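Local structure of L-asparaginase I (Vibrio cholerae, 2OCD) at residues V86-T91 / I113-Q118; Q129-N134 / T148-N153; I8-G13 / I51-P56. The protein probably catalyses the hydrolysis of L-asparagine to L-aspartate and ammonium, working as a homotetramer of the asparaginase 1 family. All blocks are in the same frame, centred on the assembly; numbering follows the deposited sequence.

Interaction 1: residues V86-T91 / I113-Q118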
loop_
_atom_site.group_PDB
_atom_site.type_symbol
_atom_site.label_atom_id
_atom_site.label_comp_id
_atom_site.label_asym_id
_atom_site.label_seq_id
_atom_site.Cartn_x
_atom_site.Cartn_y
_atom_site.Cartn_z
ATOM N N VAL B 86 -14.011 26.421 -9.410
ATOM C CA VAL B 86 -14.330 25.045 -9.032
ATOM C C VAL B 86 -15.607 24.609 -9.698
ATOM O O VAL B 86 -16.634 25.237 -9.539
ATOM C CB VAL B 86 -14.562 24.889 -7.508
ATOM C CG1 VAL B 86 -14.986 23.424 -7.148
ATOM C CG2 VAL B 86 -13.305 25.277 -6.743
ATOM N N ILE B 87 -15.554 23.498 -10.420
ATOM C CA ILE B 87 -16.708 23.002 -11.135
ATOM C C ILE B 87 -17.181 21.768 -10.380
ATOM O O ILE B 87 -16.496 20.730 -10.367
ATOM C CB ILE B 87 -16.338 22.658 -12.596
ATOM C CG1 ILE B 87 -16.033 23.926 -13.395
ATOM C CG2 ILE B 87 -17.452 21.893 -13.310
ATOM C CD1 ILE B 87 -15.067 23.697 -14.612
ATOM N N LEU B 88 -18.348 21.892 -9.744
ATOM C CA LEU B 88 -19.059 20.729 -9.152
ATOM C C LEU B 88 -19.833 19.994 -10.205
ATOM O O LEU B 88 -20.502 20.582 -10.997
ATOM C CB LEU B 88 -20.010 21.130 -8.017
ATOM C CG LEU B 88 -19.322 21.842 -6.855
ATOM C CD1 LEU B 88 -20.375 22.169 -5.749
ATOM C CD2 LEU B 88 -18.054 20.969 -6.349
ATOM N N HIS B 89 -19.729 18.683 -10.173
ATOM C CA HIS B 89 -20.026 17.803 -11.308
ATOM C C HIS B 89 -20.329 16.405 -10.755
ATOM O O HIS B 89 -19.813 16.030 -9.740
ATOM C CB HIS B 89 -18.790 17.759 -12.202
ATOM C CG HIS B 89 -19.023 17.169 -13.556
ATOM N ND1 HIS B 89 -19.373 15.849 -13.752
ATOM C CD2 HIS B 89 -18.912 17.717 -14.790
ATOM C CE1 HIS B 89 -19.471 15.614 -15.047
ATOM N NE2 HIS B 89 -19.187 16.729 -15.695
ATOM N N GLY B 90 -21.206 15.654 -11.396
ATOM C CA GLY B 90 -21.405 14.281 -11.032
ATOM C C GLY B 90 -20.203 13.457 -11.473
ATOM O O GLY B 90 -19.555 13.786 -12.469
ATOM N N THR B 91 -19.942 12.370 -10.739
ATOM C CA THR B 91 -18.748 11.565 -10.949
ATOM C C THR B 91 -18.781 10.694 -12.217
ATOM O O THR B 91 -17.721 10.366 -12.759
ATOM C CB THR B 91 -18.398 10.636 -9.717
ATOM O OG1 THR B 91 -19.503 9.773 -9.467
ATOM C CG2 THR B 91 -18.063 11.438 -8.457
ATOM N N ILE B 113 -10.633 23.518 -11.135
ATOM C CA ILE B 113 -10.678 22.296 -10.391
ATOM C C ILE B 113 -12.090 21.742 -10.469
ATOM O O ILE B 113 -13.041 22.345 -9.960
ATOM C CB ILE B 113 -10.360 22.543 -8.921
ATOM C CG1 ILE B 113 -9.052 23.311 -8.736
ATOM C CG2 ILE B 113 -10.215 21.235 -8.205
ATOM C CD1 ILE B 113 -8.577 23.340 -7.225
ATOM N N VAL B 114 -12.221 20.582 -11.093
ATOM C CA VAL B 114 -13.473 19.822 -11.136
ATOM C C VAL B 114 -13.531 18.883 -9.916
ATOM O O VAL B 114 -12.576 18.172 -9.624
ATOM C CB VAL B 114 -13.549 18.986 -12.426
ATOM C CG1 VAL B 114 -14.864 18.189 -12.510
ATOM C CG2 VAL B 114 -13.318 19.895 -13.638
ATOM N N THR B 115 -14.636 18.910 -9.184
ATOM C CA THR B 115 -14.792 18.001 -8.062
ATOM C C THR B 115 -16.241 17.631 -7.830
ATOM O O THR B 115 -17.143 18.051 -8.560
ATOM C CB THR B 115 -14.103 18.571 -6.783
ATOM O OG1 THR B 115 -13.989 17.545 -5.780
ATOM C CG2 THR B 115 -14.820 19.711 -6.225
ATOM N N GLY B 116 -16.455 16.818 -6.816
ATOM C CA GLY B 116 -17.780 16.277 -6.515
ATOM C C GLY B 116 -17.700 15.414 -5.278
ATOM O O GLY B 116 -16.747 15.507 -4.479
ATOM N N SER B 117 -18.701 14.561 -5.111
ATOM C CA SER B 117 -18.725 13.635 -4.018
ATOM C C SER B 117 -19.676 12.459 -4.291
ATOM O O SER B 117 -20.533 12.525 -5.148
ATOM C CB SER B 117 -19.122 14.377 -2.740
ATOM O OG SER B 117 -20.531 14.596 -2.689
ATOM N N GLN B 118 -19.460 11.365 -3.567
ATOM C CA GLN B 118 -20.334 10.205 -3.632
ATOM C C GLN B 118 -21.575 10.479 -2.838
ATOM O O GLN B 118 -22.625 10.001 -3.181
ATOM C CB GLN B 118 -19.679 8.964 -2.999
ATOM C CG GLN B 118 -18.495 8.421 -3.740
ATOM C CD GLN B 118 -17.840 7.223 -3.007
ATOM O OE1 GLN B 118 -16.594 7.157 -2.872
ATOM N NE2 GLN B 118 -18.678 6.279 -2.526
HETATM O O HOH W 1 -21.842 12.453 -7.997
#
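T115 turns its methyl CG2 against two side chains of the neighbouring strand at once: L88 CD2 lies 3.5 Å from T115 CG2, the two chains running side by side, and V86 CG1 reaches the same methyl at 3.8 Å from an oblique direction. The T115 rotamer explains this. With OG1 anti to the backbone N (chi1 -167°), CG2 is left between N and the carbonyl carbon, facing strand 84-88, while the hydroxyl is directed to the carbonyl of F150. On the other face of the sheet V114 CG1 meets H89 CB at 4.0 Å, touching the H89 ring obliquely, and V114 CG2 lies near I87 CB. The backbones run parallel and are joined by I87 N to I113 O (2.8 Å) and T115 N to I87 O (2.9 Å), then by a weak, bent bond from H89 N to T115 O. Beyond L88 and T115 the chains leave the strands and part, and a water bridges the gap, giving a hydrogen to S117 O and weakly accepting one from T91 N. This divergence opens at the predicted active site, where T91 is predicted to be catalytic and to bind substrate; its OG1 is hydrogen-bonded to K163 NZ. Both strands are central in the mixed sheet: V86 and T115 pack on helix 127-141, V114 and I87 on helix 94-104, and strand 5-12 flanks strand 84-88.

Interaction 2: residues Q129-N134 / T148-N153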
loop_
_atom_site.group_PDB
_atom_site.type_symbol
_atom_site.label_atom_id
_atom_site.label_comp_id
_atom_site.label_asym_id
_atom_site.label_seq_id
_atom_site.Cartn_x
_atom_site.Cartn_y
_atom_site.Cartn_z
ATOM N N GLN B 129 -17.725 17.614 1.819
ATOM C CA GLN B 129 -17.302 18.829 2.511
ATOM C C GLN B 129 -15.796 18.960 2.376
ATOM O O GLN B 129 -15.311 20.008 1.998
ATOM C CB GLN B 129 -17.789 18.940 3.969
ATOM C CG GLN B 129 -17.143 17.949 4.926
ATOM C CD GLN B 129 -16.971 18.489 6.347
ATOM O OE1 GLN B 129 -16.810 17.695 7.299
ATOM N NE2 GLN B 129 -16.987 19.839 6.502
ATOM N N ALA B 130 -15.057 17.882 2.603
ATOM C CA ALA B 130 -13.603 17.950 2.447
ATOM C C ALA B 130 -13.207 18.233 0.989
ATOM O O ALA B 130 -12.273 18.972 0.754
ATOM C CB ALA B 130 -12.957 16.687 2.950
ATOM N N ASN B 131 -13.907 17.652 0.024
ATOM C CA ASN B 131 -13.570 17.842 -1.375
ATOM C C ASN B 131 -13.813 19.290 -1.823
ATOM O O ASN B 131 -13.009 19.853 -2.536
ATOM C CB ASN B 131 -14.398 16.911 -2.273
ATOM C CG ASN B 131 -13.867 15.471 -2.344
ATOM O OD1 ASN B 131 -14.582 14.585 -2.798
ATOM N ND2 ASN B 131 -12.630 15.249 -1.957
ATOM N N LEU B 132 -14.902 19.905 -1.406
ATOM C CA LEU B 132 -15.123 21.302 -1.753
ATOM C C LEU B 132 -14.246 22.254 -0.927
ATOM O O LEU B 132 -13.729 23.270 -1.440
ATOM C CB LEU B 132 -16.592 21.696 -1.578
ATOM C CG LEU B 132 -16.971 23.096 -2.064
ATOM C CD1 LEU B 132 -16.509 23.426 -3.485
ATOM C CD2 LEU B 132 -18.468 23.308 -1.912
ATOM N N LEU B 133 -14.095 21.932 0.348
ATOM C CA LEU B 133 -13.273 22.716 1.231
ATOM C C LEU B 133 -11.865 22.836 0.677
ATOM O O LEU B 133 -11.343 23.915 0.492
ATOM C CB LEU B 133 -13.280 22.097 2.623
ATOM C CG LEU B 133 -13.330 23.131 3.721
ATOM C CD1 LEU B 133 -13.964 22.538 4.999
ATOM C CD2 LEU B 133 -11.866 23.601 3.915
ATOM N N ASN B 134 -11.232 21.719 0.393
ATOM C CA ASN B 134 -9.852 21.786 -0.078
ATOM C C ASN B 134 -9.691 22.253 -1.532
ATOM O O ASN B 134 -8.635 22.808 -1.883
ATOM C CB ASN B 134 -9.176 20.425 0.089
ATOM C CG ASN B 134 -8.865 20.071 1.540
ATOM O OD1 ASN B 134 -8.956 20.918 2.441
ATOM N ND2 ASN B 134 -8.500 18.789 1.770
ATOM N N THR B 148 -7.797 20.624 -13.424
ATOM C CA THR B 148 -7.449 19.540 -12.506
ATOM C C THR B 148 -8.703 18.898 -11.900
ATOM O O THR B 148 -9.837 19.386 -12.109
ATOM C CB THR B 148 -6.515 20.076 -11.386
ATOM O OG1 THR B 148 -7.164 21.144 -10.674
ATOM C CG2 THR B 148 -5.149 20.586 -12.004
ATOM N N LEU B 149 -8.510 17.797 -11.170
ATOM C CA LEU B 149 -9.637 16.965 -10.686
ATOM C C LEU B 149 -9.327 16.563 -9.269
ATOM O O LEU B 149 -8.285 15.947 -9.001
ATOM C CB LEU B 149 -9.862 15.738 -11.589
ATOM C CG LEU B 149 -11.084 14.818 -11.380
ATOM C CD1 LEU B 149 -11.539 14.055 -12.659
ATOM C CD2 LEU B 149 -10.885 13.781 -10.313
ATOM N N PHE B 150 -10.197 16.941 -8.351
ATOM C CA PHE B 150 -9.920 16.671 -6.976
ATOM C C PHE B 150 -10.865 15.587 -6.431
ATOM O O PHE B 150 -12.106 15.732 -6.517
ATOM C CB PHE B 150 -9.996 17.972 -6.195
ATOM C CG PHE B 150 -9.572 17.842 -4.783
ATOM C CD1 PHE B 150 -8.247 17.592 -4.461
ATOM C CD2 PHE B 150 -10.459 17.990 -3.772
ATOM C CE1 PHE B 150 -7.834 17.455 -3.132
ATOM C CE2 PHE B 150 -10.034 17.854 -2.457
ATOM C CZ PHE B 150 -8.736 17.579 -2.152
ATOM N N PHE B 151 -10.274 14.493 -5.931
ATOM C CA PHE B 151 -11.026 13.400 -5.311
ATOM C C PHE B 151 -10.083 12.516 -4.495
ATOM O O PHE B 151 -8.869 12.475 -4.778
ATOM C CB PHE B 151 -11.748 12.566 -6.372
ATOM C CG PHE B 151 -13.185 12.195 -6.023
ATOM C CD1 PHE B 151 -14.216 13.095 -6.239
ATOM C CD2 PHE B 151 -13.498 10.924 -5.549
ATOM C CE1 PHE B 151 -15.545 12.741 -5.962
ATOM C CE2 PHE B 151 -14.810 10.531 -5.275
ATOM C CZ PHE B 151 -15.842 11.433 -5.485
ATOM N N ASN B 152 -10.634 11.815 -3.503
ATOM C CA ASN B 152 -9.831 10.953 -2.633
ATOM C C ASN B 152 -8.598 11.718 -2.128
ATOM O O ASN B 152 -7.504 11.221 -2.220
ATOM C CB ASN B 152 -9.370 9.667 -3.376
ATOM C CG ASN B 152 -10.500 8.996 -4.227
ATOM O OD1 ASN B 152 -10.570 9.173 -5.464
ATOM N ND2 ASN B 152 -11.371 8.225 -3.570
ATOM N N ASN B 153 -8.745 12.970 -1.701
ATOM C CA ASN B 153 -7.630 13.748 -1.139
ATOM C C ASN B 153 -6.431 14.005 -2.054
ATOM O O ASN B 153 -5.324 14.334 -1.604
ATOM C CB ASN B 153 -7.126 13.117 0.154
ATOM C CG ASN B 153 -8.202 12.973 1.177
ATOM O OD1 ASN B 153 -8.946 13.914 1.459
ATOM N ND2 ASN B 153 -8.311 11.784 1.740
#
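A130 meets the F150 ring through its backbone: A130 O lies at the ring edge, near the ring plane, 4.1 Å from F150 CE2, while the same oxygen accepts the helical bond from N134 N. One residue on, N131 makes the most extensive contact. Its carbonyl O also comes to the ring edge, 3.4 Å from F150 CD2, an approach to the C-H rim of the phenyl group that is probably mildly favourable electrostatically. The N131 side chain continues past this rim and touches both phenylalanines. Its amide stands steeply to the F150 ring, with planes 78° apart, and its outer end lies over one face of the F151 ring, offset toward the rim. The next contact comes a full turn after A130, where N134 CB rests obliquely on F150 CZ at 3.6 Å. F150 reaches the helix because its CG is anti to the backbone N (chi1 -173°), which carries the ring from the strand to N131 and N134. F151, next in the strand, has its CB directed away from the helix; its ring lies against T91 of the predicted substrate site and packs edge-to-face with F172. The contact belongs to the beta-alpha-beta unit of strand 112-115, helix 127-141 and strand 147-151, with segments 129-134 and 148-151 running at 143° to each other; F150 also packs on I113 and L155 of the flanking strands.

Interaction 3: residues I8-G13 / I51-P56; sequences IAYTGG and IHEYDP. With ACT (acetate ion), chain F.
Y54 CG is anti to its carbonyl carbon (chi1 -85°), and this brings the phenol ring against A9 and T11; T11 has OG1 between N and the carbonyl carbon (chi1 71°), which leaves CG2 over one ring face. The result is a CH-pi contact, T11 CG2 standing 4.0 Å from the Y54 ring centroid and 14° off its normal. An acetate ion, probably from the crystallisation liquor, puts OXT over the centre of the opposite face, while its O takes a nearly straight bond from H52 NE2 (2.9 Å). A9 CB adds an apolar touch to Y54 CE1 at 3.9 Å. On the other side of the sheet, Y10 and E53 run alongside each other, with Y10 CD2 3.8 Å from E53 CG. E53 OE1 is hydrogen-bonded to F30 N, and Y10 OH to G13 O (3.0 Å), just before T14, the predicted nucleophile. The parallel backbones are joined by H52 N to I8 O (2.9 Å), Y10 N to H52 O and Y54 N to Y10 O. This parallel pair forms the sheet's edge within this chain, strand 48-58 being outermost. Strand 5-12 lies between it and strand 84-88, where T11 OG1 is hydrogen-bonded to L88 O, and helix 31-35 covers Y10 and I51.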
loop_
_atom_site.group_PDB
_atom_site.type_symbol
_atom_site.label_atom_id
_atom_site.label_comp_id
_atom_site.label_asym_id
_atom_site.label_seq_id
_atom_site.Cartn_x
_atom_site.Cartn_y
_atom_site.Cartn_z
ATOM N N ILE B 8 -17.789 29.096 -8.012
ATOM C CA ILE B 8 -18.224 27.733 -8.019
ATOM C C ILE B 8 -19.368 27.583 -8.951
ATOM O O ILE B 8 -20.396 28.262 -8.809
ATOM C CB ILE B 8 -18.760 27.316 -6.705
ATOM C CG1 ILE B 8 -17.732 27.567 -5.606
ATOM C CG2 ILE B 8 -19.133 25.852 -6.761
ATOM C CD1 ILE B 8 -18.356 27.410 -4.224
ATOM N N ALA B 9 -19.186 26.693 -9.920
ATOM C CA ALA B 9 -20.205 26.368 -10.892
ATOM C C ALA B 9 -20.801 25.004 -10.491
ATOM O O ALA B 9 -20.119 23.968 -10.604
ATOM C CB ALA B 9 -19.560 26.292 -12.261
ATOM N N TYR B 10 -22.034 24.998 -9.969
ATOM C CA TYR B 10 -22.710 23.720 -9.590
ATOM C C TYR B 10 -23.437 23.283 -10.801
ATOM O O TYR B 10 -24.541 23.742 -11.054
ATOM C CB TYR B 10 -23.687 23.861 -8.399
ATOM C CG TYR B 10 -24.471 22.613 -8.078
ATOM C CD1 TYR B 10 -23.866 21.356 -8.113
ATOM C CD2 TYR B 10 -25.796 22.674 -7.717
ATOM C CE1 TYR B 10 -24.570 20.193 -7.815
ATOM C CE2 TYR B 10 -26.521 21.518 -7.417
ATOM C CZ TYR B 10 -25.907 20.285 -7.461
ATOM O OH TYR B 10 -26.628 19.106 -7.209
ATOM N N THR B 11 -22.796 22.419 -11.568
ATOM C CA THR B 11 -23.311 21.992 -12.848
ATOM C C THR B 11 -24.316 20.853 -12.671
ATOM O O THR B 11 -25.230 20.672 -13.483
ATOM C CB THR B 11 -22.173 21.535 -13.719
ATOM O OG1 THR B 11 -21.667 20.296 -13.224
ATOM C CG2 THR B 11 -21.044 22.576 -13.691
ATOM N N GLY B 12 -24.144 20.108 -11.589
ATOM C CA GLY B 12 -24.911 18.885 -11.331
ATOM C C GLY B 12 -24.183 17.915 -10.392
ATOM O O GLY B 12 -23.059 18.173 -9.899
ATOM N N GLY B 13 -24.832 16.797 -10.139
ATOM C CA GLY B 13 -24.209 15.713 -9.406
ATOM C C GLY B 13 -24.640 15.619 -7.972
ATOM O O GLY B 13 -25.034 16.607 -7.369
ATOM N N ILE B 51 -21.336 31.050 -5.899
ATOM C CA ILE B 51 -21.840 29.852 -6.500
ATOM C C ILE B 51 -22.966 30.232 -7.447
ATOM O O ILE B 51 -23.827 31.031 -7.077
ATOM C CB ILE B 51 -22.325 28.881 -5.443
ATOM C CG1 ILE B 51 -22.806 27.587 -6.075
ATOM C CG2 ILE B 51 -23.447 29.482 -4.584
ATOM C CD1 ILE B 51 -22.934 26.482 -5.064
ATOM N N HIS B 52 -22.909 29.657 -8.663
ATOM C CA HIS B 52 -23.985 29.672 -9.620
ATOM C C HIS B 52 -24.478 28.256 -9.819
ATOM O O HIS B 52 -23.736 27.399 -10.226
ATOM C CB HIS B 52 -23.482 30.181 -10.992
ATOM C CG HIS B 52 -24.478 30.027 -12.111
ATOM N ND1 HIS B 52 -25.747 30.564 -12.065
ATOM C CD2 HIS B 52 -24.384 29.401 -13.308
ATOM C CE1 HIS B 52 -26.388 30.279 -13.188
ATOM N NE2 HIS B 52 -25.586 29.569 -13.960
ATOM N N GLU B 53 -25.744 28.005 -9.555
ATOM C CA GLU B 53 -26.325 26.700 -9.864
ATOM C C GLU B 53 -26.889 26.702 -11.291
ATOM O O GLU B 53 -27.614 27.627 -11.692
ATOM C CB GLU B 53 -27.421 26.334 -8.861
ATOM C CG GLU B 53 -28.231 25.159 -9.318
ATOM C CD GLU B 53 -29.139 24.589 -8.248
ATOM O OE1 GLU B 53 -29.074 25.011 -7.068
ATOM O OE2 GLU B 53 -29.918 23.678 -8.600
ATOM N N TYR B 54 -26.577 25.657 -12.041
ATOM C CA TYR B 54 -26.943 25.601 -13.455
ATOM C C TYR B 54 -28.434 25.334 -13.513
ATOM O O TYR B 54 -28.985 24.695 -12.592
ATOM C CB TYR B 54 -26.146 24.520 -14.217
ATOM C CG TYR B 54 -24.799 24.959 -14.710
ATOM C CD1 TYR B 54 -24.043 25.853 -14.001
ATOM C CD2 TYR B 54 -24.284 24.466 -15.869
ATOM C CE1 TYR B 54 -22.816 26.261 -14.446
ATOM C CE2 TYR B 54 -23.056 24.865 -16.342
ATOM C CZ TYR B 54 -22.318 25.764 -15.634
ATOM O OH TYR B 54 -21.074 26.198 -16.086
ATOM N N ASP B 55 -29.074 25.858 -14.562
ATOM C CA ASP B 55 -30.506 25.733 -14.762
ATOM C C ASP B 55 -30.763 25.639 -16.281
ATOM O O ASP B 55 -30.934 26.646 -16.958
ATOM C CB ASP B 55 -31.245 26.929 -14.107
ATOM C CG ASP B 55 -32.771 26.807 -14.186
ATOM O OD1 ASP B 55 -33.262 25.711 -14.545
ATOM O OD2 ASP B 55 -33.479 27.806 -13.887
ATOM N N PRO B 56 -30.875 24.424 -16.805
ATOM C CA PRO B 56 -31.177 23.232 -16.024
ATOM C C PRO B 56 -29.899 22.588 -15.493
ATOM O O PRO B 56 -28.816 22.801 -16.026
ATOM C CB PRO B 56 -31.860 22.328 -17.034
ATOM C CG PRO B 56 -31.174 22.716 -18.397
ATOM C CD PRO B 56 -30.629 24.117 -18.228
HETATM C C ACT F . -25.350 28.691 -17.052
HETATM O O ACT F . -26.455 28.383 -16.517
HETATM O OXT ACT F . -24.823 27.779 -17.726
HETATM C CH3 ACT F . -24.697 30.046 -16.924
#

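From the N terminus, interaction 3 comes first: segments 8-13 and 51-56 pair, closing a 37-residue connection that carries helix 31-35. Interaction 1 follows, joining strands 84-88 and 112-115 around helix 94-104, and interaction 2 then packs helix 127-141 on strand 147-151. The three loops stand in series, neither nested nor crossing, yet all reach one sheet. Strand 5-12 of interaction 3 borders strand 84-88 of interaction 1, where L88 N meets A9 O; strand 112-115 borders strand 147-151 of interaction 2, where V114 N meets T148 O. Interactions 2 and 3 do not touch, their centres about 17 Å apart, and interaction 1 links them.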